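Local coordinates for Ras GTPase-activating-like protein IQGAP2 (Homo sapiens, PDB 5CJP) that carries a helical domain related to Ras GTPase-activating proteins and probably acts as a scaffold that binds GTP-loaded Rho-family GTPases, at residues 192-195 / 196-199; 298-301 / 302-306; 232-235 / 236-240; 270-273 / 274-278. One frame throughout, in Å; residues are numbered along the deposited sequence.

Contact 1: residues 192-195 / 196-199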
loop_
_atom_site.group_PDB
_atom_site.type_symbol
_atom_site.label_atom_id
_atom_site.label_comp_id
_atom_site.label_asym_id
_atom_site.label_seq_id
_atom_site.Cartn_x
_atom_site.Cartn_y
_atom_site.Cartn_z
ATOM N N ILE E 192 30.060 24.126 1.291
ATOM C CA ILE E 192 30.202 25.575 1.459
ATOM C C ILE E 192 29.634 26.460 0.347
ATOM O O ILE E 192 29.125 27.564 0.613
ATOM C CB ILE E 192 31.677 25.966 1.674
ATOM C CG1 ILE E 192 32.178 25.373 2.995
ATOM C CG2 ILE E 192 31.822 27.485 1.674
ATOM C CD1 ILE E 192 31.420 25.841 4.131
ATOM N N SER E 193 29.704 25.998 -0.896
ATOM C CA SER E 193 29.199 26.797 -2.012
ATOM C C SER E 193 27.692 26.663 -2.184
ATOM O O SER E 193 27.076 27.406 -2.944
ATOM C CB SER E 193 29.893 26.394 -3.314
ATOM O OG SER E 193 29.549 25.076 -3.681
ATOM N N SER E 194 27.099 25.719 -1.462
ATOM C CA SER E 194 25.670 25.480 -1.576
ATOM C C SER E 194 24.850 25.776 -0.325
ATOM O O SER E 194 23.930 25.031 0.001
ATOM C CB SER E 194 25.448 24.038 -2.023
ATOM O OG SER E 194 26.123 23.806 -3.252
ATOM N N LEU E 195 25.174 26.867 0.364
ATOM C CA LEU E 195 24.435 27.261 1.561
ATOM C C LEU E 195 22.992 27.617 1.223
ATOM O O LEU E 195 22.090 27.389 2.019
ATOM C CB LEU E 195 25.100 28.466 2.236
ATOM C CG LEU E 195 24.299 29.146 3.356
ATOM C CD1 LEU E 195 24.059 28.167 4.515
ATOM C CD2 LEU E 195 25.036 30.361 3.841
ATOM N N ASP E 196 22.779 28.171 0.038
ATOM C CA ASP E 196 21.447 28.568 -0.390
ATOM C C ASP E 196 20.513 27.406 -0.716
ATOM O O ASP E 196 19.327 27.609 -0.963
ATOM C CB ASP E 196 21.548 29.498 -1.600
ATOM C CG ASP E 196 22.547 29.004 -2.633
ATOM O OD1 ASP E 196 22.546 27.796 -2.950
ATOM O OD2 ASP E 196 23.333 29.832 -3.139
ATOM N N LEU E 197 21.042 26.191 -0.726
ATOM C CA LEU E 197 20.225 25.026 -1.021
ATOM C C LEU E 197 19.742 24.350 0.254
ATOM O O LEU E 197 19.012 23.373 0.194
ATOM C CB LEU E 197 21.011 24.014 -1.856
ATOM C CG LEU E 197 21.344 24.356 -3.310
ATOM C CD1 LEU E 197 22.052 23.167 -3.945
ATOM C CD2 LEU E 197 20.069 24.675 -4.076
ATOM N N LEU E 198 20.181 24.846 1.402
ATOM C CA LEU E 198 19.746 24.281 2.662
ATOM C C LEU E 198 18.268 24.623 2.855
ATOM O O LEU E 198 17.766 25.598 2.307
ATOM C CB LEU E 198 20.554 24.852 3.839
ATOM C CG LEU E 198 21.928 24.272 4.135
ATOM C CD1 LEU E 198 22.383 24.760 5.488
ATOM C CD2 LEU E 198 21.858 22.760 4.147
ATOM N N PRO E 199 17.554 23.818 3.637
ATOM C CA PRO E 199 16.129 24.070 3.878
ATOM C C PRO E 199 15.932 25.273 4.786
ATOM O O PRO E 199 16.668 25.437 5.760
ATOM C CB PRO E 199 15.651 22.786 4.559
ATOM C CG PRO E 199 16.619 21.751 4.090
ATOM C CD PRO E 199 17.948 22.488 4.118
HETATM O O HOH W 1 18.906 28.444 2.164
#

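Contact 2: residues 298-301 / 302-306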
loop_
_atom_site.group_PDB
_atom_site.type_symbol
_atom_site.label_atom_id
_atom_site.label_comp_id
_atom_site.label_asym_id
_atom_site.label_seq_id
_atom_site.Cartn_x
_atom_site.Cartn_y
_atom_site.Cartn_z
ATOM N N SER E 298 42.670 24.624 9.897
ATOM C CA SER E 298 42.395 25.985 10.350
ATOM C C SER E 298 41.792 26.875 9.278
ATOM O O SER E 298 41.115 27.848 9.587
ATOM C CB SER E 298 43.672 26.637 10.881
ATOM O OG SER E 298 44.263 25.836 11.880
ATOM N N GLU E 299 42.051 26.559 8.016
ATOM C CA GLU E 299 41.497 27.342 6.918
ATOM C C GLU E 299 40.058 26.872 6.739
ATOM O O GLU E 299 39.134 27.674 6.569
ATOM C CB GLU E 299 42.276 27.095 5.623
ATOM C CG GLU E 299 43.770 27.342 5.722
ATOM C CD GLU E 299 44.496 27.078 4.406
ATOM O OE1 GLU E 299 44.327 25.975 3.834
ATOM O OE2 GLU E 299 45.240 27.974 3.948
ATOM N N THR E 300 39.893 25.554 6.788
ATOM C CA THR E 300 38.589 24.940 6.639
ATOM C C THR E 300 37.643 25.389 7.739
ATOM O O THR E 300 36.460 25.622 7.485
ATOM C CB THR E 300 38.709 23.422 6.632
ATOM O OG1 THR E 300 39.489 23.020 5.494
ATOM C CG2 THR E 300 37.335 22.786 6.556
ATOM N N TYR E 301 38.156 25.523 8.959
ATOM C CA TYR E 301 37.334 25.981 10.071
ATOM C C TYR E 301 36.825 27.390 9.744
ATOM O O TYR E 301 35.646 27.692 9.909
ATOM C CB TYR E 301 38.146 26.019 11.368
ATOM C CG TYR E 301 37.478 26.846 12.448
ATOM C CD1 TYR E 301 36.267 26.435 13.020
ATOM C CD2 TYR E 301 38.011 28.079 12.845
ATOM C CE1 TYR E 301 35.601 27.230 13.949
ATOM C CE2 TYR E 301 37.346 28.886 13.776
ATOM C CZ TYR E 301 36.140 28.452 14.319
ATOM O OH TYR E 301 35.455 29.240 15.208
ATOM N N GLN E 302 37.725 28.245 9.270
ATOM C CA GLN E 302 37.351 29.604 8.922
ATOM C C GLN E 302 36.245 29.624 7.874
ATOM O O GLN E 302 35.396 30.517 7.871
ATOM C CB GLN E 302 38.571 30.388 8.417
ATOM C CG GLN E 302 39.580 30.760 9.503
ATOM C CD GLN E 302 38.922 31.452 10.674
ATOM O OE1 GLN E 302 38.045 32.294 10.491
ATOM N NE2 GLN E 302 39.341 31.105 11.885
ATOM N N GLU E 303 36.251 28.650 6.975
ATOM C CA GLU E 303 35.207 28.581 5.956
ATOM C C GLU E 303 33.907 28.126 6.620
ATOM O O GLU E 303 32.850 28.705 6.390
ATOM C CB GLU E 303 35.590 27.605 4.840
ATOM C CG GLU E 303 36.751 28.057 3.994
ATOM C CD GLU E 303 36.988 27.147 2.803
ATOM O OE1 GLU E 303 36.072 27.009 1.958
ATOM O OE2 GLU E 303 38.092 26.569 2.708
ATOM N N PHE E 304 34.004 27.091 7.450
ATOM C CA PHE E 304 32.850 26.567 8.166
ATOM C C PHE E 304 32.235 27.643 9.047
ATOM O O PHE E 304 31.015 27.849 9.046
ATOM C CB PHE E 304 33.270 25.393 9.035
ATOM C CG PHE E 304 33.076 24.068 8.387
ATOM C CD1 PHE E 304 33.968 23.024 8.626
ATOM C CD2 PHE E 304 31.970 23.832 7.578
ATOM C CE1 PHE E 304 33.756 21.757 8.072
ATOM C CE2 PHE E 304 31.755 22.569 7.018
ATOM C CZ PHE E 304 32.649 21.530 7.267
ATOM N N ARG E 305 33.091 28.330 9.797
ATOM C CA ARG E 305 32.654 29.388 10.694
ATOM C C ARG E 305 31.847 30.437 9.942
ATOM O O ARG E 305 30.819 30.910 10.424
ATOM C CB ARG E 305 33.866 30.043 11.356
ATOM C CG ARG E 305 33.510 31.090 12.384
ATOM C CD ARG E 305 33.951 32.493 11.951
ATOM N NE ARG E 305 33.489 33.518 12.895
ATOM C CZ ARG E 305 33.767 33.523 14.199
ATOM N NH1 ARG E 305 34.514 32.563 14.730
ATOM N NH2 ARG E 305 33.263 34.476 14.971
ATOM N N LYS E 306 32.313 30.791 8.751
ATOM C CA LYS E 306 31.626 31.787 7.930
ATOM C C LYS E 306 30.264 31.262 7.454
ATOM O O LYS E 306 29.281 32.001 7.390
ATOM C CB LYS E 306 32.495 32.153 6.721
ATOM C CG LYS E 306 31.864 33.167 5.797
ATOM C CD LYS E 306 32.735 33.445 4.598
ATOM C CE LYS E 306 32.081 34.453 3.676
ATOM N NZ LYS E 306 32.949 34.734 2.501
#

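Contact 3: residues 232-235 / 236-240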
loop_
_atom_site.group_PDB
_atom_site.type_symbol
_atom_site.label_atom_id
_atom_site.label_comp_id
_atom_site.label_asym_id
_atom_site.label_seq_id
_atom_site.Cartn_x
_atom_site.Cartn_y
_atom_site.Cartn_z
ATOM N N LEU E 232 24.668 21.244 14.938
ATOM C CA LEU E 232 23.373 20.950 14.333
ATOM C C LEU E 232 23.474 20.756 12.825
ATOM O O LEU E 232 23.059 19.731 12.291
ATOM C CB LEU E 232 22.387 22.091 14.614
ATOM C CG LEU E 232 21.086 22.121 13.787
ATOM C CD1 LEU E 232 20.242 20.862 14.054
ATOM C CD2 LEU E 232 20.298 23.375 14.144
ATOM N N LEU E 233 24.030 21.753 12.150
ATOM C CA LEU E 233 24.151 21.734 10.698
ATOM C C LEU E 233 25.133 20.725 10.153
ATOM O O LEU E 233 24.870 20.092 9.129
ATOM C CB LEU E 233 24.527 23.121 10.197
ATOM C CG LEU E 233 23.522 24.211 10.547
ATOM C CD1 LEU E 233 23.980 25.508 9.923
ATOM C CD2 LEU E 233 22.131 23.832 10.034
ATOM N N TYR E 234 26.261 20.563 10.833
ATOM C CA TYR E 234 27.258 19.634 10.354
ATOM C C TYR E 234 27.304 18.245 10.976
ATOM O O TYR E 234 26.984 17.263 10.318
ATOM C CB TYR E 234 28.669 20.248 10.421
ATOM C CG TYR E 234 29.629 19.413 9.625
ATOM C CD1 TYR E 234 29.513 19.334 8.244
ATOM C CD2 TYR E 234 30.504 18.535 10.258
ATOM C CE1 TYR E 234 30.225 18.379 7.503
ATOM C CE2 TYR E 234 31.216 17.578 9.528
ATOM C CZ TYR E 234 31.061 17.504 8.155
ATOM O OH TYR E 234 31.690 16.511 7.445
ATOM N N TYR E 235 27.726 18.150 12.229
ATOM C CA TYR E 235 27.855 16.843 12.871
ATOM C C TYR E 235 26.556 16.059 12.926
ATOM O O TYR E 235 26.543 14.848 12.787
ATOM C CB TYR E 235 28.399 16.996 14.296
ATOM C CG TYR E 235 28.742 15.679 14.954
ATOM C CD1 TYR E 235 29.890 14.982 14.594
ATOM C CD2 TYR E 235 27.899 15.113 15.907
ATOM C CE1 TYR E 235 30.195 13.763 15.159
ATOM C CE2 TYR E 235 28.189 13.888 16.487
ATOM C CZ TYR E 235 29.341 13.213 16.111
ATOM O OH TYR E 235 29.641 11.989 16.677
ATOM N N ARG E 236 25.456 16.764 13.129
ATOM C CA ARG E 236 24.166 16.127 13.236
ATOM C C ARG E 236 23.417 15.966 11.907
ATOM O O ARG E 236 22.923 14.875 11.598
ATOM C CB ARG E 236 23.324 16.907 14.253
ATOM C CG ARG E 236 23.086 16.163 15.568
ATOM C CD ARG E 236 22.127 14.999 15.278
ATOM N NE ARG E 236 21.417 14.432 16.430
ATOM C CZ ARG E 236 21.056 15.104 17.517
ATOM N NH1 ARG E 236 21.345 16.391 17.656
ATOM N NH2 ARG E 236 20.351 14.487 18.451
ATOM N N TYR E 237 23.360 17.026 11.104
ATOM C CA TYR E 237 22.624 16.982 9.848
ATOM C C TYR E 237 23.254 16.287 8.646
ATOM O O TYR E 237 22.690 15.335 8.116
ATOM C CB TYR E 237 22.216 18.403 9.448
ATOM C CG TYR E 237 21.429 18.492 8.156
ATOM C CD1 TYR E 237 20.263 17.730 7.964
ATOM C CD2 TYR E 237 21.829 19.367 7.134
ATOM C CE1 TYR E 237 19.518 17.840 6.793
ATOM C CE2 TYR E 237 21.086 19.487 5.951
ATOM C CZ TYR E 237 19.932 18.722 5.787
ATOM O OH TYR E 237 19.192 18.832 4.616
ATOM N N MET E 238 24.417 16.746 8.205
ATOM C CA MET E 238 25.023 16.144 7.020
ATOM C C MET E 238 26.196 15.188 7.174
ATOM O O MET E 238 26.391 14.331 6.321
ATOM C CB MET E 238 25.407 17.237 6.039
ATOM C CG MET E 238 26.475 18.172 6.526
ATOM S SD MET E 238 26.579 19.484 5.318
ATOM C CE MET E 238 25.969 20.923 6.304
ATOM N N ASN E 239 26.976 15.314 8.243
ATOM C CA ASN E 239 28.117 14.426 8.418
ATOM C C ASN E 239 27.684 12.950 8.367
ATOM O O ASN E 239 28.406 12.087 7.851
ATOM C CB ASN E 239 28.842 14.752 9.727
ATOM C CG ASN E 239 30.284 14.291 9.719
ATOM O OD1 ASN E 239 30.991 14.440 8.721
ATOM N ND2 ASN E 239 30.735 13.742 10.836
ATOM N N PRO E 240 26.506 12.632 8.927
ATOM C CA PRO E 240 26.092 11.230 8.866
ATOM C C PRO E 240 25.825 10.774 7.430
ATOM O O PRO E 240 26.029 9.610 7.092
ATOM C CB PRO E 240 24.833 11.215 9.728
ATOM C CG PRO E 240 25.173 12.214 10.798
ATOM C CD PRO E 240 25.784 13.347 10.001
#

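Contact 4: residues 270-273 / 274-278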
loop_
_atom_site.group_PDB
_atom_site.type_symbol
_atom_site.label_atom_id
_atom_site.label_comp_id
_atom_site.label_asym_id
_atom_site.label_seq_id
_atom_site.Cartn_x
_atom_site.Cartn_y
_atom_site.Cartn_z
ATOM N N VAL E 270 36.986 11.248 5.831
ATOM C CA VAL E 270 36.648 12.597 5.435
ATOM C C VAL E 270 35.853 13.213 6.560
ATOM O O VAL E 270 36.113 14.344 6.952
ATOM C CB VAL E 270 35.807 12.641 4.154
ATOM C CG1 VAL E 270 35.513 14.084 3.804
ATOM C CG2 VAL E 270 36.537 11.957 3.011
ATOM N N ALA E 271 34.894 12.461 7.092
ATOM C CA ALA E 271 34.058 12.948 8.184
ATOM C C ALA E 271 34.877 13.354 9.401
ATOM O O ALA E 271 34.546 14.318 10.090
ATOM C CB ALA E 271 33.066 11.902 8.570
ATOM N N LYS E 272 35.945 12.614 9.672
ATOM C CA LYS E 272 36.778 12.934 10.809
ATOM C C LYS E 272 37.493 14.263 10.569
ATOM O O LYS E 272 37.471 15.153 11.421
ATOM C CB LYS E 272 37.784 11.815 11.068
ATOM C CG LYS E 272 38.560 11.989 12.363
ATOM C CD LYS E 272 39.496 10.840 12.579
ATOM C CE LYS E 272 40.411 11.067 13.772
ATOM N NZ LYS E 272 41.452 9.987 13.832
ATOM N N VAL E 273 38.118 14.416 9.412
ATOM C CA VAL E 273 38.803 15.672 9.132
ATOM C C VAL E 273 37.838 16.849 9.193
ATOM O O VAL E 273 38.138 17.869 9.803
ATOM C CB VAL E 273 39.471 15.670 7.752
ATOM C CG1 VAL E 273 40.035 17.053 7.460
ATOM C CG2 VAL E 273 40.580 14.644 7.721
ATOM N N LEU E 274 36.673 16.714 8.567
ATOM C CA LEU E 274 35.708 17.802 8.581
ATOM C C LEU E 274 35.132 18.109 9.974
ATOM O O LEU E 274 34.863 19.276 10.279
ATOM C CB LEU E 274 34.588 17.537 7.559
ATOM C CG LEU E 274 34.952 17.666 6.063
ATOM C CD1 LEU E 274 33.707 17.470 5.204
ATOM C CD2 LEU E 274 35.549 19.029 5.779
ATOM N N GLN E 275 34.953 17.088 10.819
ATOM C CA GLN E 275 34.442 17.310 12.176
ATOM C C GLN E 275 35.433 18.231 12.857
ATOM O O GLN E 275 35.084 19.317 13.297
ATOM C CB GLN E 275 34.396 16.019 12.977
ATOM C CG GLN E 275 33.155 15.790 13.844
ATOM C CD GLN E 275 32.640 17.009 14.613
ATOM O OE1 GLN E 275 32.225 17.985 14.006
ATOM N NE2 GLN E 275 32.638 16.937 15.949
ATOM N N HIS E 276 36.682 17.782 12.917
ATOM C CA HIS E 276 37.756 18.556 13.533
ATOM C C HIS E 276 37.789 20.002 13.066
ATOM O O HIS E 276 37.920 20.916 13.883
ATOM C CB HIS E 276 39.099 17.894 13.251
ATOM C CG HIS E 276 39.364 16.704 14.114
ATOM N ND1 HIS E 276 40.075 16.782 15.294
ATOM C CD2 HIS E 276 38.965 15.415 13.999
ATOM C CE1 HIS E 276 40.102 15.593 15.866
ATOM N NE2 HIS E 276 39.438 14.746 15.102
ATOM N N ALA E 277 37.667 20.204 11.756
ATOM C CA ALA E 277 37.675 21.549 11.199
ATOM C C ALA E 277 36.481 22.334 11.711
ATOM O O ALA E 277 36.633 23.454 12.182
ATOM C CB ALA E 277 37.647 21.490 9.698
ATOM N N ALA E 278 35.294 21.741 11.634
ATOM C CA ALA E 278 34.088 22.428 12.085
ATOM C C ALA E 278 34.144 22.761 13.569
ATOM O O ALA E 278 33.565 23.751 14.015
ATOM C CB ALA E 278 32.868 21.584 11.792
#

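Contact 1: residues 192-195 / 196-199
Asp196 opens the second half of the turn by bending its carboxylate back over the chain: with CG lodged between its own N and carbonyl carbon (chi1 44°), Asp196 OD1 comes to 4.0 Å from Ser194 C. Leu197 follows, its backbone N donating to Ser194 O at 3.2 Å, while its CD1 methyl rests against Ser194 CB at 4.0 Å. Ser194 turns its own hydroxyl the other way along the chain, to Ser190 O. One residue on, Leu198 N repeats the pattern on Leu195 O, again at 3.2 Å. Two successive bonds spanning three residues, each donor standing well above the acceptor's carbonyl plane, are the mark of a short 3-10 turn, and it serves here to lead the chain out of helix 167-193. The side chains of Leu195 and Leu198 slant across each other, their CD1 methyls meeting at 3.9 Å, and both also lie on Tyr307 of helix 294-311. A water donates to Leu198 O at 3.1 Å and, weakly, to Leu195 O, bridging the turn. Pro199 then takes the N-cap position of helix 200-216, with its ring against Tyr237.

Contact 2: residues 298-301 / 302-306
Tyr301 meets the side chains of Gln302 and Arg305, and its course can be traced outward from CB. CB sits close to Gln302 N; from there CG runs anti to the residue's own N (chi1 164°), which carries the ring toward the following turn. On the ring, CD2 and CE2 take the amide of Gln302: NE2 is 3.4 Å from Tyr301 CD2, and the amide plane stands perpendicular to the ring. Arg305 CB lies over one face, offset toward the rim, so it is Tyr301 CZ that meets it, at 4.1 Å. At the tip, OH has Arg305 CG at 3.9 Å and lies at the edge of the guanidinium, 3.5 Å from NH1, a nitrogen whose strong partner is Asp223 in a salt bridge. An alanine here removes the ring, and would probably leave a gap beside Arg305 CB and CG and the Gln302 amide without the surface it rests on. On the neighbouring flank Thr300 CG2 lies alongside Phe304 CD1 at 4.0 Å, and Phe304 N bonds Thr300 O at 2.9 Å. These i to i+4 neighbours are those of a regular alpha helix, 294-311, laid against helices 261-278 and 167-193 in an all-helical GAP-like fold.

Contact 3: residues 232-235 / 236-240
Asn239 CB lies over one face of the Tyr234 ring, 4.1 Å from its centroid in a CH-pi contact. The Met238 side chain crosses that of Tyr234 at about a right angle; Met238 CG is 3.7 Å from Tyr234 CD1 and the sulfur sits obliquely to the ring, 5.3 Å from its centroid, a Met-aromatic contact. The Tyr237 ring presents its edge to Leu233 O, which lies near the ring plane. Asn239 ND2 stands obliquely off the Tyr235 ring, 4.0 Å from Tyr235 CD1, the amide and ring planes 37° apart. Both branches of this amide are engaged: Tyr234 OH gives OD1 a weak hydrogen bond, while ND2 hydrogen-bonds an aromatic side chain of another protein's chain. Tyr234 to Pro240 covers all but the last residue of the FLRxxxPA signature of RasGAP domains, with tyrosines in the first two places. A leucine in place of Tyr234 would probably leave Asn239 OD1 without its hydroxyl partner and the amide freer to turn away from the neighbouring chain. The backbone is unusual too: Tyr237 N bonds Leu232 O at 3.0 Å and Asn239 N bonds Tyr234 O at 2.8 Å, both five residues back, so the helix widens into a pi-type turn. Pro240, which has no N-H, follows with a kink, its CD 3.3 Å from Tyr235 O.

Contact 4: residues 270-273 / 274-278
Val270 and Leu274 lie side by side on the last turns of alpha helix 261-278, part of the all-helical GAP-like domain, pointing the same way. Val270 CG1 is anti to the backbone N (chi1 -179°), and Leu274, with CG anti to its carbonyl carbon and the chain straight beyond, brings CD1 to 4.1 Å from Val270 CG1. Both leave the helix on the side covered by helix 167-193, where they share Thr184. A second such pair runs along another flank. Lys272 CG is anti to the backbone N (chi1 -172°) and the chain is extended beyond it; the His276 ring stands beside it, CD2 at 3.8 Å from Lys272 CG and NE2 at 4.0 Å from Lys272 CE. The aliphatic part of the lysine therefore does the touching. Its ammonium makes a long, weak ion pair with an acidic side chain of another protein's chain. The His276 ring turns its CD2 edge toward Lys272 O, which lies near the ring plane, while ND1 bonds Lys281 O and so fixes the flip of the ring. Gln275 has its chi1 at -138° and bends at chi2, and its NE2 hydrogen-bonds the backbone of the other protein's chain. Under all this run unbroken i to i+4 bonds, the straightest from Leu274 N to Val270 O at 2.9 Å, with an N-H...O angle of 173°.

How the contacts relate
Contacts 2, 3 and 4 lie on three helices that pack together. Contact 4 is in the middle, its centre 11 Å from those of contacts 2 and 3. Toward contact 3, Tyr235 CD1 lies 3.4 Å from Gln275 CD; toward contact 2, Thr300 CG2 meets Ala277 CB at 3.4 Å. Phe304 CZ also reaches Tyr234 CD1, at 4.0 Å, which closes the triangle. Contact 1 joins from the side: Ile192 CD1 touches Phe304 CD2 at 4.0 Å, and Leu198 CD2 touches Tyr237 CE2 at 3.8 Å. Contacts 1, 3 and 4 all meet another protein's chain; beside contacts 3 and 4 a bound GTP lies about 5 Å from the Tyr235 side chain and about 8 Å from that of Gln275.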